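Local coordinates for protein 2-aminomuconate 6-semialdehyde dehydrogenase (Burkholderia cenocepacia, PDB 4U3W) that probably catalyses the NAD-dependent oxidation of 2-aminomuconate 6-semialdehyde to 2-aminomuconate, at residues G47-L50 with A51-C54; R77-P81 with A82-A86; E96-F99 with D100-V103; V467-L470 with R471-F474. All coordinates share one frame; numbering follows the deposited sequence. Where two conformers were deposited one is given.

Contact 1 of 4, residues G47-L50 with A51-C54; sequences GRKL and ADVC
Between Lys49 and Asp52 the chain runs as a strand interrupted by a classic beta bulge, Leu50 and Ala51 together facing the single residue Asn41 on the neighbouring strand. The irregularity shows in the backbone of Leu50, whose psi of -32° is far from the extended values that resume at Ala51. With the extra residue taken up there, Lys49 and Asp52, three positions apart, can bring their charged ends together.

Lys49 carries its chain fully stretched beyond CG and starts it with CG opposite the backbone N (chi1 -179°), which leads the amine along the strand toward Asp52. NZ of Lys49 then gives OD1 of Asp52 a 2.7 Å hydrogen bond, which is also a salt bridge. The amine meets that oxygen on its syn side, 16° out of the carboxylate plane. Behind the nitrogen, CE of Lys49 also comes to 3.0 Å from OD1 of Asp52. A water closes the second path: it accepts from Lys49 NZ at 3.2 Å and donates to OD2 of Asp52 at 2.5 Å, so that each carboxylate oxygen has a partner, one direct and one through the water.

Strand 49-54 is one arm of a hairpin with strand 38-42, where Leu50 packs on Asn41 and Lys49 on Leu42, a residue of a magnesium site. Strand 23-28 lies along the other edge of strand 49-54, with Ala51 resting on Leu24 and Asp52 on Leu23, so the bulge sits in an inner strand of a four-stranded mixed sheet.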
loop_
_atom_site.group_PDB
_atom_site.type_symbol
_atom_site.label_atom_id
_atom_site.label_comp_id
_atom_site.label_asym_id
_atom_site.label_seq_id
_atom_site.Cartn_x
_atom_site.Cartn_y
_atom_site.Cartn_z
ATOM N N GLY A 47 28.153 30.190 31.382
ATOM C CA GLY A 47 27.128 30.837 32.216
ATOM C C GLY A 47 26.779 32.282 31.901
ATOM O O GLY A 47 25.912 32.897 32.564
ATOM N N ARG A 48 27.416 32.865 30.904
ATOM C CA ARG A 48 27.145 34.280 30.560
ATOM C C ARG A 48 25.720 34.407 30.014
ATOM O O ARG A 48 25.194 33.452 29.427
ATOM C CB ARG A 48 28.154 34.790 29.503
ATOM C CG ARG A 48 27.862 34.245 28.040
ATOM C CD ARG A 48 29.065 34.212 27.059
ATOM N NE ARG A 48 28.666 33.750 25.719
ATOM C CZ ARG A 48 29.028 32.602 25.135
ATOM N NH1 ARG A 48 29.856 31.761 25.740
ATOM N NH2 ARG A 48 28.581 32.290 23.912
ATOM N N LYS A 49 25.101 35.575 30.196
ATOM C CA LYS A 49 23.798 35.839 29.617
ATOM C C LYS A 49 23.905 36.073 28.101
ATOM O O LYS A 49 24.739 36.846 27.656
ATOM C CB LYS A 49 23.188 37.056 30.325
ATOM C CG LYS A 49 21.786 37.436 29.834
ATOM C CD LYS A 49 21.383 38.694 30.646
ATOM C CE LYS A 49 20.158 39.328 30.121
ATOM N NZ LYS A 49 19.475 40.112 31.191
ATOM N N LEU A 50 23.113 35.347 27.313
ATOM C CA LEU A 50 23.111 35.434 25.846
ATOM C C LEU A 50 22.001 36.371 25.324
ATOM O O LEU A 50 22.179 37.052 24.315
ATOM C CB LEU A 50 22.899 34.046 25.214
ATOM C CG LEU A 50 23.948 32.975 25.600
ATOM C CD1 LEU A 50 23.448 31.596 25.184
ATOM C CD2 LEU A 50 25.242 33.316 24.952
ATOM N N ALA A 51 20.893 36.424 26.056
ATOM C CA ALA A 51 19.702 37.180 25.662
ATOM C C ALA A 51 18.687 37.214 26.765
ATOM O O ALA A 51 18.778 36.440 27.747
ATOM C CB ALA A 51 19.046 36.527 24.394
ATOM N N ASP A 52 17.711 38.107 26.614
ATOM C CA ASP A 52 16.456 38.008 27.368
ATOM C C ASP A 52 15.366 37.419 26.458
ATOM O O ASP A 52 15.308 37.740 25.287
ATOM C CB ASP A 52 15.994 39.369 27.882
ATOM C CG ASP A 52 17.000 40.011 28.816
ATOM O OD1 ASP A 52 17.167 39.495 29.944
ATOM O OD2 ASP A 52 17.634 41.002 28.397
ATOM N N VAL A 53 14.495 36.605 27.044
ATOM C CA VAL A 53 13.480 35.849 26.312
ATOM C C VAL A 53 12.134 36.282 26.860
ATOM O O VAL A 53 11.936 36.308 28.092
ATOM C CB VAL A 53 13.649 34.327 26.521
ATOM C CG1 VAL A 53 12.774 33.550 25.549
ATOM C CG2 VAL A 53 15.145 33.882 26.334
ATOM N N CYS A 54 11.204 36.634 25.986
ATOM C CA CYS A 54 9.871 37.001 26.465
ATOM C C CYS A 54 9.117 35.775 26.998
ATOM O O CYS A 54 9.207 34.673 26.447
ATOM C CB CYS A 54 9.069 37.661 25.323
ATOM S SG CYS A 54 9.801 39.228 24.844
HETATM O O HOH W 1 18.161 42.815 29.996
#

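Contact 2 of 4, residues R77-P81 with A82-A86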
loop_
_atom_site.group_PDB
_atom_site.type_symbol
_atom_site.label_atom_id
_atom_site.label_comp_id
_atom_site.label_asym_id
_atom_site.label_seq_id
_atom_site.Cartn_x
_atom_site.Cartn_y
_atom_site.Cartn_z
ATOM N N ARG A 77 -6.149 26.187 5.044
ATOM C CA ARG A 77 -6.847 24.900 5.049
ATOM C C ARG A 77 -7.099 24.376 3.613
ATOM O O ARG A 77 -7.104 23.162 3.373
ATOM C CB ARG A 77 -8.168 25.038 5.814
ATOM C CG ARG A 77 -9.011 23.789 5.913
ATOM C CD ARG A 77 -10.372 24.138 6.481
ATOM N NE ARG A 77 -11.080 25.123 5.655
ATOM C CZ ARG A 77 -12.124 25.853 6.059
ATOM N NH1 ARG A 77 -12.602 25.722 7.290
ATOM N NH2 ARG A 77 -12.697 26.719 5.229
ATOM N N ASP A 78 -7.279 25.285 2.659
ATOM C CA ASP A 78 -7.594 24.872 1.316
ATOM C C ASP A 78 -6.373 24.804 0.346
ATOM O O ASP A 78 -6.546 24.575 -0.865
ATOM C CB ASP A 78 -8.652 25.802 0.746
ATOM C CG ASP A 78 -9.947 25.808 1.576
ATOM O OD1 ASP A 78 -10.426 24.722 2.002
ATOM O OD2 ASP A 78 -10.472 26.920 1.795
ATOM N N THR A 79 -5.155 24.977 0.844
ATOM C CA THR A 79 -3.985 24.806 -0.041
ATOM C C THR A 79 -3.920 23.375 -0.616
ATOM O O THR A 79 -4.374 22.431 0.026
ATOM C CB THR A 79 -2.673 25.130 0.687
ATOM O OG1 THR A 79 -2.604 24.441 1.948
ATOM C CG2 THR A 79 -2.572 26.647 0.981
ATOM N N THR A 80 -3.360 23.217 -1.814
ATOM C CA THR A 80 -3.091 21.881 -2.359
ATOM C C THR A 80 -1.762 21.305 -1.849
ATOM O O THR A 80 -0.879 22.051 -1.453
ATOM C CB THR A 80 -2.981 21.897 -3.887
ATOM O OG1 THR A 80 -1.831 22.700 -4.219
ATOM C CG2 THR A 80 -4.255 22.443 -4.540
ATOM N N PRO A 81 -1.591 19.976 -1.948
ATOM C CA PRO A 81 -0.291 19.403 -1.576
ATOM C C PRO A 81 0.866 20.024 -2.364
ATOM O O PRO A 81 1.955 20.249 -1.809
ATOM C CB PRO A 81 -0.449 17.901 -1.905
ATOM C CG PRO A 81 -1.915 17.642 -1.741
ATOM C CD PRO A 81 -2.591 18.926 -2.235
ATOM N N ALA A 82 0.652 20.328 -3.636
ATOM C CA ALA A 82 1.723 20.962 -4.402
ATOM C C ALA A 82 2.097 22.318 -3.816
ATOM O O ALA A 82 3.283 22.664 -3.692
ATOM C CB ALA A 82 1.304 21.095 -5.890
ATOM N N GLN A 83 1.078 23.098 -3.457
ATOM C CA GLN A 83 1.285 24.413 -2.837
ATOM C C GLN A 83 2.015 24.274 -1.511
ATOM O O GLN A 83 2.917 25.078 -1.196
ATOM C CB GLN A 83 -0.049 25.137 -2.628
ATOM C CG GLN A 83 -0.644 25.632 -3.980
ATOM C CD GLN A 83 -2.082 26.082 -3.872
ATOM O OE1 GLN A 83 -2.790 25.750 -2.928
ATOM N NE2 GLN A 83 -2.510 26.895 -4.832
ATOM N N ARG A 84 1.619 23.279 -0.723
ATOM C CA ARG A 84 2.293 23.094 0.569
ATOM C C ARG A 84 3.747 22.668 0.389
ATOM O O ARG A 84 4.659 23.183 1.064
ATOM C CB ARG A 84 1.553 22.070 1.410
ATOM C CG ARG A 84 0.174 22.582 1.962
ATOM C CD ARG A 84 -0.629 21.333 2.270
ATOM N NE ARG A 84 -2.018 21.601 2.484
ATOM C CZ ARG A 84 -2.952 20.669 2.594
ATOM N NH1 ARG A 84 -2.615 19.387 2.480
ATOM N NH2 ARG A 84 -4.232 21.038 2.826
ATOM N N ALA A 85 3.965 21.732 -0.538
ATOM C CA ALA A 85 5.320 21.237 -0.775
ATOM C C ALA A 85 6.170 22.400 -1.222
ATOM O O ALA A 85 7.324 22.521 -0.833
ATOM C CB ALA A 85 5.339 20.057 -1.832
ATOM N N ALA A 86 5.604 23.294 -2.021
ATOM C CA ALA A 86 6.395 24.432 -2.433
ATOM C C ALA A 86 6.747 25.366 -1.265
ATOM O O ALA A 86 7.838 25.910 -1.248
ATOM C CB ALA A 86 5.679 25.205 -3.541
#
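Thr80 and Gln83 hold each other by two reciprocal bonds, the capping box that opens helix 81-96. OG1 of Thr80, at the N-cap, accepts from the backbone N of Gln83 at 3.0 Å, and the backbone N of Thr80 returns a 2.8 Å bond to OE1 of Gln83. The second bond is fairly straight at the hydrogen (165°), although the donor reaches OE1 from above the amide plane, 36° out of it. In Thr80 a chi1 of 64° sets OG1 between the backbone N and the carbonyl carbon, which points it at the N-H of Gln83 and also brings it against CG of Gln83.

Next to the box, Arg84 reaches back along the incoming loop. Its NE gives a 2.9 Å hydrogen bond to OG1 of Thr79, which lies close to the guanidinium plane. The carbonyl O of Thr79 stands over one face of the same guanidinium, while the carbonyl O of Arg77 is at its edge, 3.6 Å from NH2 of Arg84. OG1 of Thr79 is further bonded to the backbone O of Trp76, so the hydroxyl that steadies Arg84 is tied to the end of helix 58-76.

Behind these side chains the helix begins its regular ladder, Arg84 N to Thr80 O and Ala85 N to Pro81 O. Pro81, which has no N-H to offer, occupies the first helical position.

Helix 114-138 flanks this turn, Ala85 packing on Ala133 and Arg137 and Pro81 on Val136. His147 of a neighbouring subunit packs on Thr80 and Pro81, which places the helix start at a subunit boundary.

Contact 3 of 4, residues E96-F99 with D100-V103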
loop_
_atom_site.group_PDB
_atom_site.type_symbol
_atom_site.label_atom_id
_atom_site.label_comp_id
_atom_site.label_asym_id
_atom_site.label_seq_id
_atom_site.Cartn_x
_atom_site.Cartn_y
_atom_site.Cartn_z
ATOM N N GLU A 96 18.808 27.298 4.686
ATOM C CA GLU A 96 20.066 27.104 3.943
ATOM C C GLU A 96 20.773 28.438 3.692
ATOM O O GLU A 96 21.967 28.549 3.843
ATOM C CB GLU A 96 19.771 26.403 2.601
ATOM C CG GLU A 96 20.587 25.144 2.278
ATOM C CD GLU A 96 19.859 24.220 1.276
ATOM O OE1 GLU A 96 19.112 24.736 0.415
ATOM O OE2 GLU A 96 20.012 22.975 1.361
ATOM N N ALA A 97 20.005 29.450 3.287
ATOM C CA ALA A 97 20.537 30.801 3.024
ATOM C C ALA A 97 21.109 31.466 4.286
ATOM O O ALA A 97 21.893 32.423 4.220
ATOM C CB ALA A 97 19.421 31.692 2.396
ATOM N N ARG A 98 20.708 30.980 5.452
ATOM C CA ARG A 98 21.251 31.489 6.691
ATOM C C ARG A 98 21.926 30.383 7.503
ATOM O O ARG A 98 21.878 30.399 8.727
ATOM C CB ARG A 98 20.139 32.171 7.515
ATOM C CG ARG A 98 19.499 33.380 6.781
ATOM C CD ARG A 98 18.392 34.026 7.595
ATOM N NE ARG A 98 18.916 34.708 8.786
ATOM C CZ ARG A 98 18.104 35.294 9.659
ATOM N NH1 ARG A 98 16.814 35.234 9.422
ATOM N NH2 ARG A 98 18.557 35.882 10.748
ATOM N N PHE A 99 22.552 29.423 6.811
ATOM C CA PHE A 99 23.010 28.198 7.458
ATOM C C PHE A 99 23.963 28.487 8.605
ATOM O O PHE A 99 23.787 27.957 9.717
ATOM C CB PHE A 99 23.651 27.252 6.406
ATOM C CG PHE A 99 24.043 25.887 6.949
ATOM C CD1 PHE A 99 25.275 25.692 7.557
ATOM C CD2 PHE A 99 23.226 24.778 6.753
ATOM C CE1 PHE A 99 25.669 24.408 8.014
ATOM C CE2 PHE A 99 23.614 23.489 7.216
ATOM C CZ PHE A 99 24.809 23.318 7.857
ATOM N N ASP A 100 24.956 29.355 8.380
ATOM C CA ASP A 100 25.922 29.644 9.439
ATOM C C ASP A 100 25.312 30.344 10.672
ATOM O O ASP A 100 25.768 30.134 11.797
ATOM C CB ASP A 100 27.074 30.485 8.902
ATOM C CG ASP A 100 27.987 29.691 7.968
ATOM O OD1 ASP A 100 27.829 28.456 7.839
ATOM O OD2 ASP A 100 28.887 30.305 7.368
ATOM N N GLU A 101 24.333 31.216 10.474
ATOM C CA GLU A 101 23.619 31.800 11.601
ATOM C C GLU A 101 22.895 30.745 12.421
ATOM O O GLU A 101 22.810 30.862 13.623
ATOM C CB GLU A 101 22.564 32.817 11.127
ATOM C CG GLU A 101 23.090 34.159 10.705
ATOM C CD GLU A 101 21.956 35.084 10.323
ATOM O OE1 GLU A 101 21.277 35.596 11.237
ATOM O OE2 GLU A 101 21.706 35.257 9.116
ATOM N N PHE A 102 22.250 29.788 11.749
ATOM C CA PHE A 102 21.507 28.756 12.463
ATOM C C PHE A 102 22.461 27.940 13.291
ATOM O O PHE A 102 22.198 27.643 14.458
ATOM C CB PHE A 102 20.734 27.856 11.484
ATOM C CG PHE A 102 19.350 28.377 11.169
ATOM C CD1 PHE A 102 19.139 29.311 10.151
ATOM C CD2 PHE A 102 18.261 27.966 11.933
ATOM C CE1 PHE A 102 17.862 29.819 9.922
ATOM C CE2 PHE A 102 16.959 28.487 11.705
ATOM C CZ PHE A 102 16.764 29.387 10.708
ATOM N N VAL A 103 23.599 27.604 12.681
ATOM C CA VAL A 103 24.649 26.883 13.381
ATOM C C VAL A 103 25.087 27.628 14.621
ATOM O O VAL A 103 25.173 27.051 15.704
ATOM C CB VAL A 103 25.862 26.624 12.433
ATOM C CG1 VAL A 103 27.055 26.036 13.213
ATOM C CG2 VAL A 103 25.413 25.654 11.316
#
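Arg98 grips the carboxylate of Glu101 side-on with two nitrogens, one to each oxygen. NE of Arg98 bonds OE2 of Glu101 at 2.9 Å, and NH2 of Arg98 bonds OE1 of Glu101 at 2.8 Å. Both oxygens lie near the guanidinium plane, but the carboxylate is turned 44° against it: OE1 is met on its syn side, whereas OE2 is approached from above the carboxylate plane. A bend at chi3 (69°) swings the guanidinium of Arg98 round to present this edge. NH2 of Arg98 has a second acid partner, Glu210 on helix 203-214, so its positive charge is shared between two carboxylates and probably favours their ionised form.

The same residue is the N-cap of helix 99-110, which follows helix 81-96 after a short connection. Its carbonyl O takes the first regular helical bond, from Phe102 N at 3.1 Å, and Val103 N then donates to Phe99 O at 3.0 Å. The ring of Phe102 brings its CD1 edge to 3.3 Å from Arg98 O.

On the other flank, CE1 of Phe99 touches CG2 of Val103 at 3.5 Å. Helix 114-138 receives this pair on Ile122 and, through Arg118, a salt bridge from OD1 of Asp100, the oxygen at the edge of the Phe99 ring. Phe102 turns instead to Leu207 and Val211 of helix 203-214.

Contact 4 of 4, residues V467-L470 with R471-F474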
loop_
_atom_site.group_PDB
_atom_site.type_symbol
_atom_site.label_atom_id
_atom_site.label_comp_id
_atom_site.label_asym_id
_atom_site.label_seq_id
_atom_site.Cartn_x
_atom_site.Cartn_y
_atom_site.Cartn_z
ATOM N N VAL A 467 20.280 5.709 13.096
ATOM C CA VAL A 467 20.097 5.823 11.642
ATOM C C VAL A 467 18.624 5.990 11.379
ATOM O O VAL A 467 17.825 5.070 11.612
ATOM C CB VAL A 467 20.634 4.596 10.901
ATOM C CG1 VAL A 467 20.215 4.643 9.410
ATOM C CG2 VAL A 467 22.142 4.577 11.073
ATOM N N ARG A 468 18.268 7.170 10.900
ATOM C CA ARG A 468 16.877 7.554 10.826
ATOM C C ARG A 468 16.404 7.773 9.395
ATOM O O ARG A 468 16.601 8.853 8.825
ATOM C CB ARG A 468 16.666 8.818 11.653
ATOM C CG ARG A 468 16.909 8.594 13.144
ATOM C CD ARG A 468 15.637 8.061 13.834
ATOM N NE ARG A 468 14.504 8.979 13.657
ATOM C CZ ARG A 468 13.502 8.769 12.801
ATOM N NH1 ARG A 468 13.473 7.662 12.057
ATOM N NH2 ARG A 468 12.520 9.656 12.695
ATOM N N ASP A 469 15.769 6.746 8.829
ATOM C CA ASP A 469 15.071 6.892 7.562
ATOM C C ASP A 469 13.725 7.507 7.877
ATOM O O ASP A 469 12.910 6.876 8.564
ATOM C CB ASP A 469 14.911 5.530 6.851
ATOM C CG ASP A 469 14.434 5.677 5.405
ATOM O OD1 ASP A 469 13.423 6.391 5.187
ATOM O OD2 ASP A 469 15.060 5.072 4.487
ATOM N N LEU A 470 13.485 8.731 7.389
ATOM C CA LEU A 470 12.301 9.494 7.801
ATOM C C LEU A 470 10.958 8.918 7.267
ATOM O O LEU A 470 9.876 9.481 7.575
ATOM C CB LEU A 470 12.426 10.976 7.385
ATOM C CG LEU A 470 13.633 11.758 7.935
ATOM C CD1 LEU A 470 13.512 13.219 7.550
ATOM C CD2 LEU A 470 13.734 11.584 9.452
ATOM N N ARG A 471 11.029 7.854 6.444
ATOM C CA ARG A 471 9.809 7.165 5.980
ATOM C C ARG A 471 9.311 6.060 6.932
ATOM O O ARG A 471 8.172 5.581 6.798
ATOM C CB ARG A 471 10.022 6.536 4.613
ATOM C CG ARG A 471 10.360 7.520 3.533
ATOM C CD ARG A 471 10.827 6.738 2.252
ATOM N NE ARG A 471 12.047 5.969 2.516
ATOM C CZ ARG A 471 12.544 5.032 1.700
ATOM N NH1 ARG A 471 11.919 4.713 0.568
ATOM N NH2 ARG A 471 13.660 4.391 2.038
ATOM N N THR A 472 10.170 5.641 7.864
ATOM C CA THR A 472 9.868 4.510 8.742
ATOM C C THR A 472 9.075 4.960 10.017
ATOM O O THR A 472 9.170 6.118 10.411
ATOM C CB THR A 472 11.181 3.780 9.166
ATOM O OG1 THR A 472 12.029 4.676 9.914
ATOM C CG2 THR A 472 11.941 3.216 7.908
ATOM N N PRO A 473 8.299 4.039 10.637
ATOM C CA PRO A 473 7.603 4.415 11.883
ATOM C C PRO A 473 8.584 4.575 13.054
ATOM O O PRO A 473 9.371 3.665 13.390
ATOM C CB PRO A 473 6.631 3.265 12.122
ATOM C CG PRO A 473 7.287 2.057 11.398
ATOM C CD PRO A 473 7.927 2.685 10.174
ATOM N N PHE A 474 8.532 5.756 13.657
ATOM C CA PHE A 474 9.418 6.093 14.760
ATOM C C PHE A 474 8.568 6.408 16.015
ATOM O O PHE A 474 7.659 7.240 15.962
ATOM C CB PHE A 474 10.308 7.285 14.382
ATOM C CG PHE A 474 11.170 7.775 15.515
ATOM C CD1 PHE A 474 12.443 7.223 15.729
ATOM C CD2 PHE A 474 10.699 8.770 16.374
ATOM C CE1 PHE A 474 13.248 7.658 16.774
ATOM C CE2 PHE A 474 11.487 9.225 17.437
ATOM C CZ PHE A 474 12.766 8.667 17.648
HETATM O O HOH W 2 11.030 8.045 10.887
#
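Asp469 and Arg471 are joined by a two-pronged salt bridge, NE of Arg471 to OD1 of Asp469 at 3.0 Å and NH2 of Arg471 to OD2 of Asp469 at 2.9 Å. Each oxygen is met on its syn side and each bond is nearly straight, with the two planar groups 22° apart. OD1 accepts a second time, through its anti lone pair, from the backbone N of Arg471. With chi1 at -169°, CG of Asp469 lies beside its own carbonyl carbon, and the carboxylate comes alongside the chain that follows. OD2 is also hydrogen-bonded to OG1 of Thr146 of a neighbouring subunit, so this ion pair lies at an interface; NH2 of Arg471 adds a weak bond to the carbonyl of Glu145 of that subunit.

Residues Asp469 to Thr472 form a type I beta turn in the long loop between strands 459-462 and 481-482. Asp469 O receives both the turn's own bond from Thr472 N, at 3.1 Å, and a shorter one of 2.7 Å from Thr472 OG1. A water helps to pin the loop, donating to Asp469 O and Thr472 O and accepting from NH1 of Arg468.

Arg468, folded back by bends at chi2 and chi3, lays its guanidinium flat on the ring of Phe474, a cation-pi stack with centres 4.1 Å apart and planes at 16°. CD1 of Phe474 stands over the middle of the group, 3.5 Å from CZ of Arg468. Farther out, Trp181 of helix 175-188 packs against Arg468 and Leu470, and Phe144 of that same neighbouring subunit against Arg471 and Thr472.

Overall arrangement
The first three contacts follow one another in the N-terminal part of the chain, and contact 4 lies far along it. Contacts 1 and 3 are the closest pair, centres about 21 Å and nearest atoms about 10 Å apart, without touching. Contacts 2 and 3 stand at the starts of the consecutive helices 81-96 and 99-110, their centres about 26 Å apart. Helix 114-138 ties three sites together: it packs against contacts 2 and 3 and also receives Leu470 of contact 4, whose centre is about 25 Å from that of contact 3. Contact 1 is on the opposite side of the chain's centre from contact 4; its Leu50 side chain is about 6 Å from a bound magnesium ion. Contacts 2 and 4 both meet neighbouring subunits.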